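Local coordinates for SsfX3 (Streptomyces sp. SF2575, PDB 3SKV), which probably transfers a salicylyl group to a tetracycline intermediate during antibiotic biosynthesis, acting as a GDSL/SGNH-type acyltransferase, at residues Trp188-Asp193 with Leu247-Val252; Leu288-Tyr293 with Tyr332-Arg337; Leu96-Glu101 with Ala168-Glu173. The protein carries 1 engineered substitution. All blocks are in the same frame, centred on the assembly; numbering follows the deposited sequence.

Interaction 1 (Trp188-Asp193 with Leu247-Val252); sequences WIHYGD and LISLRV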
ATOM      1  N   TRP A 188       5.610  -8.327   3.992  1.00 22.07           N
ATOM      2  CA  TRP A 188       4.582  -7.719   4.807  1.00 22.08           C
ATOM      3  C   TRP A 188       3.374  -7.338   3.976  1.00 26.32           C
ATOM      4  O   TRP A 188       3.460  -6.435   3.142  1.00 25.27           O
ATOM      5  CB  TRP A 188       5.101  -6.535   5.637  1.00 21.75           C
ATOM      6  CG  TRP A 188       4.019  -5.815   6.395  1.00 24.09           C
ATOM      7  CD1 TRP A 188       2.865  -6.352   6.907  1.00 26.89           C
ATOM      8  CD2 TRP A 188       3.977  -4.413   6.693  1.00 24.89           C
ATOM      9  NE1 TRP A 188       2.119  -5.375   7.517  1.00 26.23           N
ATOM     10  CE2 TRP A 188       2.781  -4.174   7.411  1.00 28.50           C
ATOM     11  CE3 TRP A 188       4.868  -3.337   6.471  1.00 26.95           C
ATOM     12  CZ2 TRP A 188       2.447  -2.903   7.901  1.00 28.69           C
ATOM     13  CZ3 TRP A 188       4.532  -2.077   6.949  1.00 29.34           C
ATOM     14  CH2 TRP A 188       3.327  -1.865   7.640  1.00 30.23           C
ATOM     15  N   ILE A 189       2.241  -8.040   4.217  1.00 22.89           N
ATOM     16  CA  ILE A 189       0.967  -7.763   3.567  1.00 21.89           C
ATOM     17  C   ILE A 189       0.107  -6.903   4.481  1.00 23.16           C
ATOM     18  O   ILE A 189      -0.150  -7.290   5.634  1.00 22.32           O
ATOM     19  CB  ILE A 189       0.192  -9.033   3.118  1.00 25.73           C
ATOM     20  CG1 ILE A 189       1.064  -9.977   2.262  1.00 25.56           C
ATOM     21  CG2 ILE A 189      -1.127  -8.624   2.385  1.00 26.93           C
ATOM     22  CD1 ILE A 189       0.291 -11.214   1.726  1.00 27.40           C
ATOM     23  N   HIS A 190      -0.344  -5.731   3.967  1.00 18.01           N
ATOM     24  CA  HIS A 190      -1.248  -4.878   4.730  1.00 16.88           C
ATOM     25  C   HIS A 190      -2.572  -4.744   3.952  1.00 20.38           C
ATOM     26  O   HIS A 190      -2.578  -4.380   2.773  1.00 16.69           O
ATOM     27  CB  HIS A 190      -0.658  -3.511   5.127  1.00 16.99           C
ATOM     28  CG  HIS A 190      -1.642  -2.670   5.882  1.00 20.99           C
ATOM     29  ND1 HIS A 190      -1.918  -2.910   7.236  1.00 23.29           N
ATOM     30  CD2 HIS A 190      -2.472  -1.695   5.429  1.00 22.95           C
ATOM     31  CE1 HIS A 190      -2.891  -2.068   7.557  1.00 23.11           C
ATOM     32  NE2 HIS A 190      -3.251  -1.306   6.501  1.00 23.39           N
ATOM     33  N   TYR A 191      -3.684  -5.066   4.635  1.00 18.74           N
ATOM     34  CA  TYR A 191      -5.027  -4.967   4.059  1.00 19.88           C
ATOM     35  C   TYR A 191      -5.922  -4.074   4.914  1.00 25.29           C
ATOM     36  O   TYR A 191      -5.868  -4.127   6.129  1.00 24.48           O
ATOM     37  CB  TYR A 191      -5.648  -6.375   3.919  1.00 19.78           C
ATOM     38  CG  TYR A 191      -7.100  -6.380   3.508  1.00 19.68           C
ATOM     39  CD1 TYR A 191      -7.466  -6.279   2.170  1.00 22.97           C
ATOM     40  CD2 TYR A 191      -8.112  -6.478   4.455  1.00 19.36           C
ATOM     41  CE1 TYR A 191      -8.807  -6.230   1.788  1.00 22.44           C
ATOM     42  CE2 TYR A 191      -9.456  -6.448   4.082  1.00 19.74           C
ATOM     43  CZ  TYR A 191      -9.797  -6.321   2.749  1.00 22.13           C
ATOM     44  OH  TYR A 191     -11.113  -6.345   2.371  1.00 26.91           O
ATOM     45  N   GLY A 192      -6.781  -3.314   4.278  1.00 26.40           N
ATOM     46  CA  GLY A 192      -7.756  -2.506   5.000  1.00 28.31           C
ATOM     47  C   GLY A 192      -7.623  -0.999   4.917  1.00 35.59           C
ATOM     48  O   GLY A 192      -6.984  -0.461   4.009  1.00 33.47           O
ATOM     49  N   ASP A 193      -8.286  -0.323   5.873  1.00 36.84           N
ATOM     50  CA  ASP A 193      -8.406   1.133   6.042  1.00 38.47           C
ATOM     51  C   ASP A 193      -9.482   1.744   5.134  1.00 41.73           C
ATOM     52  O   ASP A 193      -9.784   1.221   4.059  1.00 39.40           O
ATOM     53  CB  ASP A 193      -7.044   1.863   5.925  1.00 40.93           C
ATOM     54  CG  ASP A 193      -6.090   1.541   7.062  1.00 55.63           C
ATOM     55  OD1 ASP A 193      -6.397   1.928   8.224  1.00 58.92           O
ATOM     56  OD2 ASP A 193      -5.018   0.932   6.792  1.00 54.74           O
ATOM     57  N   LEU A 247       4.370 -11.489   7.643  1.00 23.73           N
ATOM     58  CA  LEU A 247       3.594 -10.624   8.540  1.00 22.36           C
ATOM     59  C   LEU A 247       2.370 -10.155   7.773  1.00 22.63           C
ATOM     60  O   LEU A 247       2.504  -9.652   6.656  1.00 21.06           O
ATOM     61  CB  LEU A 247       4.430  -9.399   8.945  1.00 22.26           C
ATOM     62  CG  LEU A 247       4.108  -8.609  10.228  1.00 28.03           C
ATOM     63  CD1 LEU A 247       4.121  -7.102   9.997  1.00 28.51           C
ATOM     64  CD2 LEU A 247       2.890  -9.121  11.012  1.00 29.41           C
ATOM     65  N   ILE A 248       1.178 -10.349   8.355  1.00 18.62           N
ATOM     66  CA  ILE A 248      -0.083  -9.916   7.774  1.00 18.14           C
ATOM     67  C   ILE A 248      -0.793  -8.983   8.743  1.00 22.96           C
ATOM     68  O   ILE A 248      -0.970  -9.328   9.902  1.00 22.25           O
ATOM     69  CB  ILE A 248      -0.980 -11.111   7.345  1.00 21.20           C
ATOM     70  CG1 ILE A 248      -0.250 -12.019   6.342  1.00 21.50           C
ATOM     71  CG2 ILE A 248      -2.355 -10.619   6.787  1.00 20.36           C
ATOM     72  CD1 ILE A 248      -0.758 -13.455   6.251  1.00 19.81           C
ATOM     73  N   SER A 249      -1.228  -7.815   8.262  1.00 21.71           N
ATOM     74  CA  SER A 249      -1.999  -6.881   9.086  1.00 21.47           C
ATOM     75  C   SER A 249      -3.244  -6.498   8.352  1.00 26.89           C
ATOM     76  O   SER A 249      -3.195  -6.208   7.155  1.00 25.18           O
ATOM     77  CB  SER A 249      -1.179  -5.657   9.513  1.00 23.42           C
ATOM     78  OG  SER A 249      -0.490  -4.996   8.467  1.00 28.46           O
ATOM     79  N   LEU A 250      -4.382  -6.593   9.059  1.00 26.79           N
ATOM     80  CA  LEU A 250      -5.723  -6.295   8.565  1.00 27.27           C
ATOM     81  C   LEU A 250      -6.365  -5.233   9.432  1.00 34.24           C
ATOM     82  O   LEU A 250      -6.496  -5.447  10.636  1.00 37.86           O
ATOM     83  CB  LEU A 250      -6.623  -7.569   8.613  1.00 27.57           C
ATOM     84  CG  LEU A 250      -6.040  -8.928   8.138  1.00 31.34           C
ATOM     85  CD1 LEU A 250      -6.980 -10.039   8.470  1.00 31.50           C
ATOM     86  CD2 LEU A 250      -5.759  -8.937   6.628  1.00 32.47           C
ATOM     87  N   ARG A 251      -6.806  -4.122   8.845  1.00 28.90           N
ATOM     88  CA  ARG A 251      -7.526  -3.108   9.619  1.00 28.04           C
ATOM     89  C   ARG A 251      -8.890  -2.907   9.026  1.00 29.79           C
ATOM     90  O   ARG A 251      -9.026  -2.499   7.877  1.00 28.62           O
ATOM     91  CB  ARG A 251      -6.783  -1.794   9.769  1.00 26.92           C
ATOM     92  CG  ARG A 251      -7.069  -1.222  11.146  1.00 42.97           C
ATOM     93  CD  ARG A 251      -6.719   0.231  11.350  1.00 50.91           C
ATOM     94  NE  ARG A 251      -5.637   0.644  10.482  1.00 45.34           N
ATOM     95  CZ  ARG A 251      -4.351   0.503  10.755  1.00 41.76           C
ATOM     96  NH1 ARG A 251      -3.964  -0.011  11.918  1.00 23.54           N
ATOM     97  NH2 ARG A 251      -3.442   0.871   9.873  1.00 18.81           N
ATOM     98  N   VAL A 252      -9.906  -3.284   9.777  1.00 26.45           N
ATOM     99  CA  VAL A 252     -11.302  -3.250   9.307  1.00 26.92           C
ATOM    100  C   VAL A 252     -12.269  -2.712  10.354  1.00 32.30           C
ATOM    101  O   VAL A 252     -11.875  -2.541  11.505  1.00 34.42           O
ATOM    102  CB  VAL A 252     -11.722  -4.658   8.786  1.00 31.11           C
ATOM    103  CG1 VAL A 252     -10.957  -5.008   7.502  1.00 30.12           C
ATOM    104  CG2 VAL A 252     -11.503  -5.747   9.861  1.00 30.65           C
TER
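Trp-188 to Gly-192 pairs in parallel with Leu-247 to Arg-251, two neighbouring inner strands of the parallel sheet in the GDSL/SGNH fold. Gly-192 and Asp-193 open the GDS sequence, whose serine is the usual nucleophile of this family. On one face of the sheet, the hydroxyl of Ser-249 stands between two rings. Trp-188 NE1 donates to Ser-249 OG at 2.8 Å, close to the indole plane. His-190 ND1 meets that same Ser-249 OG at 2.8 Å, again in the ring plane. His-190 holds its ring trans to the backbone N (chi1 179°), which brings ND1 up to the serine. Leu-247 CD1 sits over the Trp-188 five-membered ring, 3.7 Å from its centroid, as a CH-pi contact. A phenylalanine in place of Trp-188 is likely to leave Ser-249 OG without its indole donor and less firmly fixed in rotation. On the other face, Tyr-191 CB packs on Leu-250 CD2 at 3.7 Å. Asp-193 is gripped at both oxygens. His-190 NE2 donates to Asp-193 OD2 at 2.9 Å. Arg-251 NE reaches Asp-193 OD1 at 2.7 Å by a nearly straight hydrogen bond (173°), part of a salt bridge. It arrives on the syn side of OD1, 26° out of the carboxylate plane.

Interaction 2 (Leu288-Tyr293 with Tyr332-Arg337); sequences LGSSVY and YLDGMR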
ATOM      1  N   LEU A 288      -4.859  -8.298  13.742  1.00 27.44           N
ATOM      2  CA  LEU A 288      -6.256  -7.896  13.602  1.00 27.32           C
ATOM      3  C   LEU A 288      -6.419  -6.512  14.198  1.00 31.71           C
ATOM      4  O   LEU A 288      -6.397  -6.321  15.424  1.00 31.20           O
ATOM      5  CB  LEU A 288      -7.111  -8.915  14.333  1.00 28.20           C
ATOM      6  CG  LEU A 288      -7.983  -9.787  13.464  1.00 33.41           C
ATOM      7  CD1 LEU A 288      -7.271 -10.280  12.194  1.00 31.62           C
ATOM      8  CD2 LEU A 288      -8.542 -10.917  14.261  1.00 36.18           C
ATOM      9  N   GLY A 289      -6.492  -5.548  13.305  1.00 27.03           N
ATOM     10  CA  GLY A 289      -6.574  -4.152  13.684  1.00 25.96           C
ATOM     11  C   GLY A 289      -7.971  -3.596  13.659  1.00 27.43           C
ATOM     12  O   GLY A 289      -8.683  -3.735  12.670  1.00 26.12           O
ATOM     13  N   SER A 290      -8.369  -2.965  14.758  1.00 23.29           N
ATOM     14  CA  SER A 290      -9.637  -2.271  14.802  1.00 23.42           C
ATOM     15  C   SER A 290      -9.355  -0.951  14.127  1.00 28.83           C
ATOM     16  O   SER A 290      -8.204  -0.497  14.099  1.00 27.51           O
ATOM     17  CB  SER A 290     -10.115  -2.060  16.238  1.00 24.98           C
ATOM     18  OG  SER A 290      -9.146  -1.390  17.015  1.00 29.79           O
ATOM     19  N   SER A 291     -10.376  -0.345  13.570  1.00 26.82           N
ATOM     20  CA  SER A 291     -10.204   0.938  12.918  1.00 26.62           C
ATOM     21  C   SER A 291      -9.568   2.036  13.800  1.00 31.51           C
ATOM     22  O   SER A 291      -9.801   2.162  15.019  1.00 30.27           O
ATOM     23  CB  SER A 291     -11.530   1.403  12.343  1.00 30.29           C
ATOM     24  OG  SER A 291     -11.867   0.531  11.275  1.00 43.44           O
ATOM     25  N   VAL A 292      -8.723   2.807  13.146  1.00 27.16           N
ATOM     26  CA  VAL A 292      -8.050   3.990  13.669  1.00 26.63           C
ATOM     27  C   VAL A 292      -9.148   5.074  13.989  1.00 30.52           C
ATOM     28  O   VAL A 292     -10.263   4.993  13.476  1.00 30.49           O
ATOM     29  CB  VAL A 292      -7.062   4.332  12.521  1.00 29.83           C
ATOM     30  CG1 VAL A 292      -7.126   5.764  12.025  1.00 30.51           C
ATOM     31  CG2 VAL A 292      -5.647   3.863  12.833  1.00 29.01           C
ATOM     32  N   TYR A 293      -8.866   6.032  14.861  1.00 28.33           N
ATOM     33  CA  TYR A 293      -9.849   7.055  15.168  1.00 29.45           C
ATOM     34  C   TYR A 293     -10.106   7.995  13.971  1.00 34.99           C
ATOM     35  O   TYR A 293      -9.178   8.581  13.397  1.00 34.61           O
ATOM     36  CB  TYR A 293      -9.454   7.847  16.429  1.00 31.66           C
ATOM     37  CG  TYR A 293     -10.358   9.024  16.743  1.00 34.34           C
ATOM     38  CD1 TYR A 293     -11.549   8.848  17.443  1.00 37.83           C
ATOM     39  CD2 TYR A 293     -10.009  10.319  16.363  1.00 34.55           C
ATOM     40  CE1 TYR A 293     -12.376   9.935  17.750  1.00 39.11           C
ATOM     41  CE2 TYR A 293     -10.844  11.402  16.631  1.00 35.77           C
ATOM     42  CZ  TYR A 293     -12.028  11.203  17.323  1.00 43.26           C
ATOM     43  OH  TYR A 293     -12.832  12.268  17.624  1.00 49.77           O
ATOM     44  N   TYR A 332      -4.452  -8.806  18.522  1.00 26.38           N
ATOM     45  CA  TYR A 332      -5.284  -7.629  18.378  1.00 25.46           C
ATOM     46  C   TYR A 332      -4.461  -6.339  18.477  1.00 32.60           C
ATOM     47  O   TYR A 332      -3.664  -6.188  19.394  1.00 34.71           O
ATOM     48  CB  TYR A 332      -6.427  -7.649  19.387  1.00 25.43           C
ATOM     49  CG  TYR A 332      -7.221  -6.361  19.388  1.00 27.06           C
ATOM     50  CD1 TYR A 332      -8.009  -5.996  18.287  1.00 28.16           C
ATOM     51  CD2 TYR A 332      -7.147  -5.473  20.466  1.00 27.69           C
ATOM     52  CE1 TYR A 332      -8.721  -4.789  18.271  1.00 27.15           C
ATOM     53  CE2 TYR A 332      -7.870  -4.280  20.469  1.00 28.05           C
ATOM     54  CZ  TYR A 332      -8.626  -3.922  19.354  1.00 34.60           C
ATOM     55  OH  TYR A 332      -9.335  -2.738  19.369  1.00 28.30           O
ATOM     56  N   LEU A 333      -4.639  -5.433  17.525  1.00 29.31           N
ATOM     57  CA  LEU A 333      -4.011  -4.109  17.466  1.00 28.83           C
ATOM     58  C   LEU A 333      -5.104  -3.060  17.596  1.00 31.40           C
ATOM     59  O   LEU A 333      -5.950  -2.931  16.711  1.00 27.63           O
ATOM     60  CB  LEU A 333      -3.245  -3.906  16.135  1.00 28.16           C
ATOM     61  CG  LEU A 333      -2.349  -2.671  15.996  1.00 32.63           C
ATOM     62  CD1 LEU A 333      -1.167  -2.809  16.907  1.00 33.06           C
ATOM     63  CD2 LEU A 333      -1.860  -2.469  14.543  1.00 29.38           C
ATOM     64  N   ASP A 334      -5.097  -2.326  18.709  1.00 31.50           N
ATOM     65  CA  ASP A 334      -6.073  -1.279  18.972  1.00 31.67           C
ATOM     66  C   ASP A 334      -5.713  -0.055  18.106  1.00 32.61           C
ATOM     67  O   ASP A 334      -4.633   0.506  18.270  1.00 30.36           O
ATOM     68  CB  ASP A 334      -6.039  -0.952  20.478  1.00 35.06           C
ATOM     69  CG  ASP A 334      -7.077   0.011  21.034  1.00 48.56           C
ATOM     70  OD1 ASP A 334      -8.006   0.414  20.268  1.00 47.61           O
ATOM     71  OD2 ASP A 334      -6.982   0.345  22.249  1.00 58.17           O
ATOM     72  N   GLY A 335      -6.601   0.304  17.163  1.00 27.85           N
ATOM     73  CA  GLY A 335      -6.425   1.460  16.276  1.00 26.59           C
ATOM     74  C   GLY A 335      -6.368   2.798  17.010  1.00 29.58           C
ATOM     75  O   GLY A 335      -5.773   3.750  16.518  1.00 26.28           O
ATOM     76  N   MET A 336      -7.008   2.878  18.189  1.00 29.32           N
ATOM     77  CA  MET A 336      -6.990   4.031  19.095  1.00 30.97           C
ATOM     78  C   MET A 336      -5.596   4.153  19.718  1.00 34.58           C
ATOM     79  O   MET A 336      -5.210   5.250  20.107  1.00 34.44           O
ATOM     80  CB  MET A 336      -8.045   3.897  20.207  1.00 34.60           C
ATOM     81  CG  MET A 336      -9.448   3.673  19.682  1.00 39.03           C
ATOM     82  SD  MET A 336     -10.157   5.108  18.841  1.00 43.61           S
ATOM     83  CE  MET A 336     -10.933   5.901  20.223  1.00 41.24           C
ATOM     84  N   ARG A 337      -4.833   3.040  19.799  1.00 30.93           N
ATOM     85  CA  ARG A 337      -3.436   3.097  20.291  1.00 30.43           C
ATOM     86  C   ARG A 337      -2.520   3.528  19.141  1.00 33.88           C
ATOM     87  O   ARG A 337      -1.601   4.320  19.353  1.00 35.56           O
ATOM     88  CB  ARG A 337      -2.974   1.781  20.934  1.00 25.87           C
ATOM     89  CG  ARG A 337      -3.755   1.458  22.215  1.00 28.24           C
ATOM     90  CD  ARG A 337      -3.194   0.261  22.968  1.00 34.64           C
ATOM     91  NE  ARG A 337      -1.748   0.385  23.148  1.00 39.72           N
ATOM     92  CZ  ARG A 337      -1.176   1.069  24.135  1.00 48.56           C
ATOM     93  NH1 ARG A 337      -1.921   1.648  25.068  1.00 38.85           N
ATOM     94  NH2 ARG A 337       0.147   1.167  24.204  1.00 24.73           N
TER
HETATM   95  O   HOH W   1      -5.367  -1.018  14.283  1.00 27.50           O
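Leu-288 and Gly-289 pair in parallel with Tyr-332 and Leu-333, the last strand of the GDSL/SGNH sheet, and the contact continues into the start of helix 335-338. The two strands belong to one beta-alpha-beta unit. Leu-333 N donates to Leu-288 O at 2.9 Å, and Ser-290 N donates to Leu-333 O at 3.1 Å. A water donates to both Ser-290 O and Leu-333 O and so bridges the two segments. Ser-290 carries most of the side-chain chemistry. Its OG lies between the backbone N and the carbonyl carbon (chi1 55°), directed at the other segment. There Ser-290 OG and Tyr-332 OH share a hydrogen bond of 2.7 Å. Gly-335 N donates to Ser-290 OG at 3.1 Å, almost straight (175°). The serine thus ties the phenol to the first turn of the helix. Asp-334 is the N-cap, and its OD1 accepts a weak bond from Met-336 N. Gly-335 lies tight against Ser-290 and Ser-291, where a side chain would clash with their carbonyl oxygens. Farther along, Met-336 SD touches Tyr-293 CB at 3.7 Å and lies at the edge of that ring, a Met-aromatic contact. Helix 308-324 packs against Ser-290, Tyr-332 and Met-336. Helix 361-377 meets Leu-333 and Val-292, while strand 247-252 flanks Leu-288 as the next strand inward.

Interaction 3 (Leu96-Glu101 with Ala168-Glu173); sequences LAVRYE and AEVRLE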
ATOM      1  N   LEU A  96      19.289   7.500 -15.220  1.00 28.05           N
ATOM      2  CA  LEU A  96      18.242   6.612 -15.683  1.00 27.83           C
ATOM      3  C   LEU A  96      17.136   7.360 -16.345  1.00 30.81           C
ATOM      4  O   LEU A  96      16.830   8.507 -15.991  1.00 30.47           O
ATOM      5  CB  LEU A  96      17.733   5.581 -14.634  1.00 27.67           C
ATOM      6  CG  LEU A  96      16.789   5.981 -13.493  1.00 32.14           C
ATOM      7  CD1 LEU A  96      15.353   6.293 -13.976  1.00 31.26           C
ATOM      8  CD2 LEU A  96      16.663   4.841 -12.544  1.00 35.91           C
ATOM      9  N   ALA A  97      16.498   6.696 -17.274  1.00 27.38           N
ATOM     10  CA  ALA A  97      15.359   7.274 -17.990  1.00 27.31           C
ATOM     11  C   ALA A  97      14.267   6.236 -18.072  1.00 31.22           C
ATOM     12  O   ALA A  97      14.563   5.059 -18.240  1.00 32.73           O
ATOM     13  CB  ALA A  97      15.775   7.743 -19.379  1.00 27.93           C
ATOM     14  N   VAL A  98      13.020   6.650 -17.870  1.00 25.64           N
ATOM     15  CA  VAL A  98      11.854   5.771 -17.933  1.00 23.39           C
ATOM     16  C   VAL A  98      10.811   6.397 -18.853  1.00 26.12           C
ATOM     17  O   VAL A  98      10.457   7.561 -18.676  1.00 24.92           O
ATOM     18  CB  VAL A  98      11.236   5.446 -16.549  1.00 25.13           C
ATOM     19  CG1 VAL A  98      10.023   4.522 -16.696  1.00 25.19           C
ATOM     20  CG2 VAL A  98      12.256   4.823 -15.611  1.00 23.84           C
ATOM     21  N   ARG A  99      10.346   5.625 -19.848  1.00 22.86           N
ATOM     22  CA  ARG A  99       9.273   5.995 -20.753  1.00 22.42           C
ATOM     23  C   ARG A  99       7.985   5.464 -20.087  1.00 25.58           C
ATOM     24  O   ARG A  99       7.840   4.259 -19.847  1.00 22.48           O
ATOM     25  CB  ARG A  99       9.485   5.425 -22.157  1.00 22.08           C
ATOM     26  CG  ARG A  99       8.474   5.988 -23.120  1.00 29.90           C
ATOM     27  CD  ARG A  99       8.793   5.595 -24.526  1.00 38.82           C
ATOM     28  NE  ARG A  99       7.618   5.784 -25.371  1.00 41.46           N
ATOM     29  CZ  ARG A  99       7.352   5.050 -26.438  1.00 54.15           C
ATOM     30  NH1 ARG A  99       8.187   4.087 -26.814  1.00 40.30           N
ATOM     31  NH2 ARG A  99       6.251   5.268 -27.140  1.00 44.85           N
ATOM     32  N   TYR A 100       7.086   6.386 -19.745  1.00 23.91           N
ATOM     33  CA  TYR A 100       5.900   6.065 -18.980  1.00 23.55           C
ATOM     34  C   TYR A 100       4.639   6.770 -19.451  1.00 29.37           C
ATOM     35  O   TYR A 100       4.661   7.678 -20.291  1.00 28.55           O
ATOM     36  CB  TYR A 100       6.165   6.435 -17.487  1.00 23.45           C
ATOM     37  CG  TYR A 100       6.162   7.934 -17.231  1.00 23.84           C
ATOM     38  CD1 TYR A 100       7.297   8.701 -17.460  1.00 25.17           C
ATOM     39  CD2 TYR A 100       5.008   8.589 -16.794  1.00 24.06           C
ATOM     40  CE1 TYR A 100       7.288  10.083 -17.259  1.00 25.42           C
ATOM     41  CE2 TYR A 100       4.992   9.970 -16.580  1.00 25.08           C
ATOM     42  CZ  TYR A 100       6.134  10.715 -16.819  1.00 33.99           C
ATOM     43  OH  TYR A 100       6.126  12.081 -16.611  1.00 35.94           O
ATOM     44  N   GLU A 101       3.536   6.385 -18.812  1.00 28.82           N
ATOM     45  CA  GLU A 101       2.212   6.962 -18.975  1.00 29.66           C
ATOM     46  C   GLU A 101       1.554   6.817 -17.609  1.00 33.84           C
ATOM     47  O   GLU A 101       1.547   5.714 -17.044  1.00 31.71           O
ATOM     48  CB  GLU A 101       1.413   6.252 -20.070  1.00 31.56           C
ATOM     49  CG  GLU A 101       0.156   7.031 -20.450  1.00 48.07           C
ATOM     50  CD  GLU A 101      -0.870   6.324 -21.315  1.00 73.03           C
ATOM     51  OE1 GLU A 101      -0.779   5.083 -21.476  1.00 67.69           O
ATOM     52  OE2 GLU A 101      -1.786   7.019 -21.815  1.00 67.86           O
ATOM     53  N   ALA A 168       7.162   1.610 -20.671  1.00 24.63           N
ATOM     54  CA  ALA A 168       7.461   1.062 -21.993  1.00 24.56           C
ATOM     55  C   ALA A 168       8.967   0.769 -22.139  1.00 29.13           C
ATOM     56  O   ALA A 168       9.347  -0.125 -22.891  1.00 27.89           O
ATOM     57  CB  ALA A 168       6.996   2.027 -23.075  1.00 26.30           C
ATOM     58  N   GLU A 169       9.822   1.493 -21.392  1.00 27.55           N
ATOM     59  CA  GLU A 169      11.277   1.361 -21.508  1.00 27.88           C
ATOM     60  C   GLU A 169      12.016   1.958 -20.326  1.00 30.39           C
ATOM     61  O   GLU A 169      11.552   2.918 -19.712  1.00 31.55           O
ATOM     62  CB  GLU A 169      11.732   2.112 -22.775  1.00 30.37           C
ATOM     63  CG  GLU A 169      13.120   1.773 -23.308  1.00 43.72           C
ATOM     64  CD  GLU A 169      13.655   2.731 -24.357  1.00 64.58           C
ATOM     65  OE1 GLU A 169      12.962   3.723 -24.698  1.00 66.79           O
ATOM     66  OE2 GLU A 169      14.789   2.492 -24.832  1.00 60.75           O
ATOM     67  N   VAL A 170      13.181   1.392 -20.030  1.00 24.49           N
ATOM     68  CA  VAL A 170      14.130   1.883 -19.049  1.00 22.87           C
ATOM     69  C   VAL A 170      15.419   2.110 -19.834  1.00 27.49           C
ATOM     70  O   VAL A 170      15.810   1.270 -20.655  1.00 28.51           O
ATOM     71  CB  VAL A 170      14.325   0.970 -17.819  1.00 25.84           C
ATOM     72  CG1 VAL A 170      15.406   1.524 -16.884  1.00 25.59           C
ATOM     73  CG2 VAL A 170      13.008   0.804 -17.054  1.00 25.22           C
ATOM     74  N   ARG A 171      16.025   3.274 -19.666  1.00 22.18           N
ATOM     75  CA  ARG A 171      17.280   3.543 -20.346  1.00 22.89           C
ATOM     76  C   ARG A 171      18.359   3.859 -19.333  1.00 25.38           C
ATOM     77  O   ARG A 171      18.086   4.467 -18.298  1.00 24.66           O
ATOM     78  CB  ARG A 171      17.136   4.666 -21.370  1.00 24.17           C
ATOM     79  CG  ARG A 171      16.639   4.192 -22.719  1.00 33.87           C
ATOM     80  CD  ARG A 171      16.196   5.342 -23.613  1.00 35.34           C
ATOM     81  NE  ARG A 171      17.186   6.419 -23.625  1.00 53.90           N
ATOM     82  CZ  ARG A 171      16.930   7.667 -23.252  1.00 74.88           C
ATOM     83  NH1 ARG A 171      15.706   8.022 -22.897  1.00 65.02           N
ATOM     84  NH2 ARG A 171      17.891   8.581 -23.274  1.00 65.02           N
ATOM     85  N   LEU A 172      19.574   3.418 -19.623  1.00 22.07           N
ATOM     86  CA  LEU A 172      20.753   3.604 -18.774  1.00 22.02           C
ATOM     87  C   LEU A 172      21.927   3.975 -19.669  1.00 28.67           C
ATOM     88  O   LEU A 172      21.825   3.866 -20.909  1.00 27.07           O
ATOM     89  CB  LEU A 172      21.089   2.311 -17.985  1.00 20.94           C
ATOM     90  CG  LEU A 172      19.961   1.666 -17.170  1.00 24.52           C
ATOM     91  CD1 LEU A 172      20.330   0.262 -16.741  1.00 25.20           C
ATOM     92  CD2 LEU A 172      19.577   2.520 -15.975  1.00 26.06           C
ATOM     93  N   GLU A 173      23.054   4.401 -19.036  1.00 26.07           N
ATOM     94  CA  GLU A 173      24.281   4.768 -19.720  1.00 26.76           C
ATOM     95  C   GLU A 173      24.773   3.566 -20.532  1.00 33.15           C
ATOM     96  O   GLU A 173      24.575   2.419 -20.114  1.00 34.67           O
ATOM     97  CB  GLU A 173      25.336   5.206 -18.687  1.00 28.35           C
ATOM     98  CG  GLU A 173      26.630   5.769 -19.270  1.00 35.79           C
ATOM     99  CD  GLU A 173      26.587   7.246 -19.614  1.00 81.96           C
ATOM    100  OE1 GLU A 173      25.922   7.615 -20.612  1.00 85.74           O
ATOM    101  OE2 GLU A 173      27.221   8.037 -18.881  1.00 91.17           O
TER
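Ala-97 and Arg-171 form an antiparallel hydrogen-bonded pair between strands 96-103 and 164-172, in a sheet of the N-terminal jelly-roll domain. Backbone bonds come first. Arg-171 N donates to Ala-97 O at 2.7 Å, and Ala-97 N returns a bond to Arg-171 O at 2.9 Å. Further along, Arg-99 N donates to Glu-169 O at 3.0 Å. Ala-168 N then donates to Arg-99 O at 2.9 Å, at the corner where the chain turns.

Apolar contacts fill one face of the sheet. Leu-172 CD2 comes across to Leu-96 CB at 3.8 Å. Val-98 CG2 and Val-170 CG2 are a looser pair at 4.3 Å. Leu-96 and Val-98 also pack on strand 153-158, which belongs to another sheet, so this face lies between sheets.

Charged side chains line much of the other face, and across the pair they touch mainly methyl and methylene groups. The chain of Arg-171 bends at chi3 (47°), and its guanidinium lays one face over the Ala-97 methyl, with NH1 3.5 Å from Ala-97 CB. Arg-99 runs extended from CG to NE, and the methyl of Ala-168 lies over one face of its guanidinium. Arg-99 CB also touches Glu-169 CB at 4.1 Å. The charged ends have partners elsewhere: Arg-171 forms a salt bridge with Glu-142, Arg-99 with Asp-140, and Glu-169 bonds Ser-34.

The contact is therefore two-sided. Backbone bonds and the apolar face join the two strands directly, whereas the charges on the other face tie them to their surroundings.

Interactions 1 and 2 belong to one parallel sheet. Strands 247-252 and 286-290 are neighbours in it, and Leu-250 O lies 2.7 Å from Gly-289 N, a probable hydrogen bond. Interaction 1 is wholly buried near the middle of the chain, and Trp-188, His-190, Ser-249, Asp-193 and Arg-251 bond among themselves. Interaction 2 lies at the sheet's edge, is partly exposed, and includes a water and a helix start. Interaction 3, in the N-terminal jelly roll, is centred about 32 Å from the centre of interaction 1. It is largely buried, but Arg-99, Ala-168 and Glu-169 are partly exposed. Its strands are antiparallel, and its two arginines find their salt-bridge partners outside the contact, unlike Arg-251 of interaction 1.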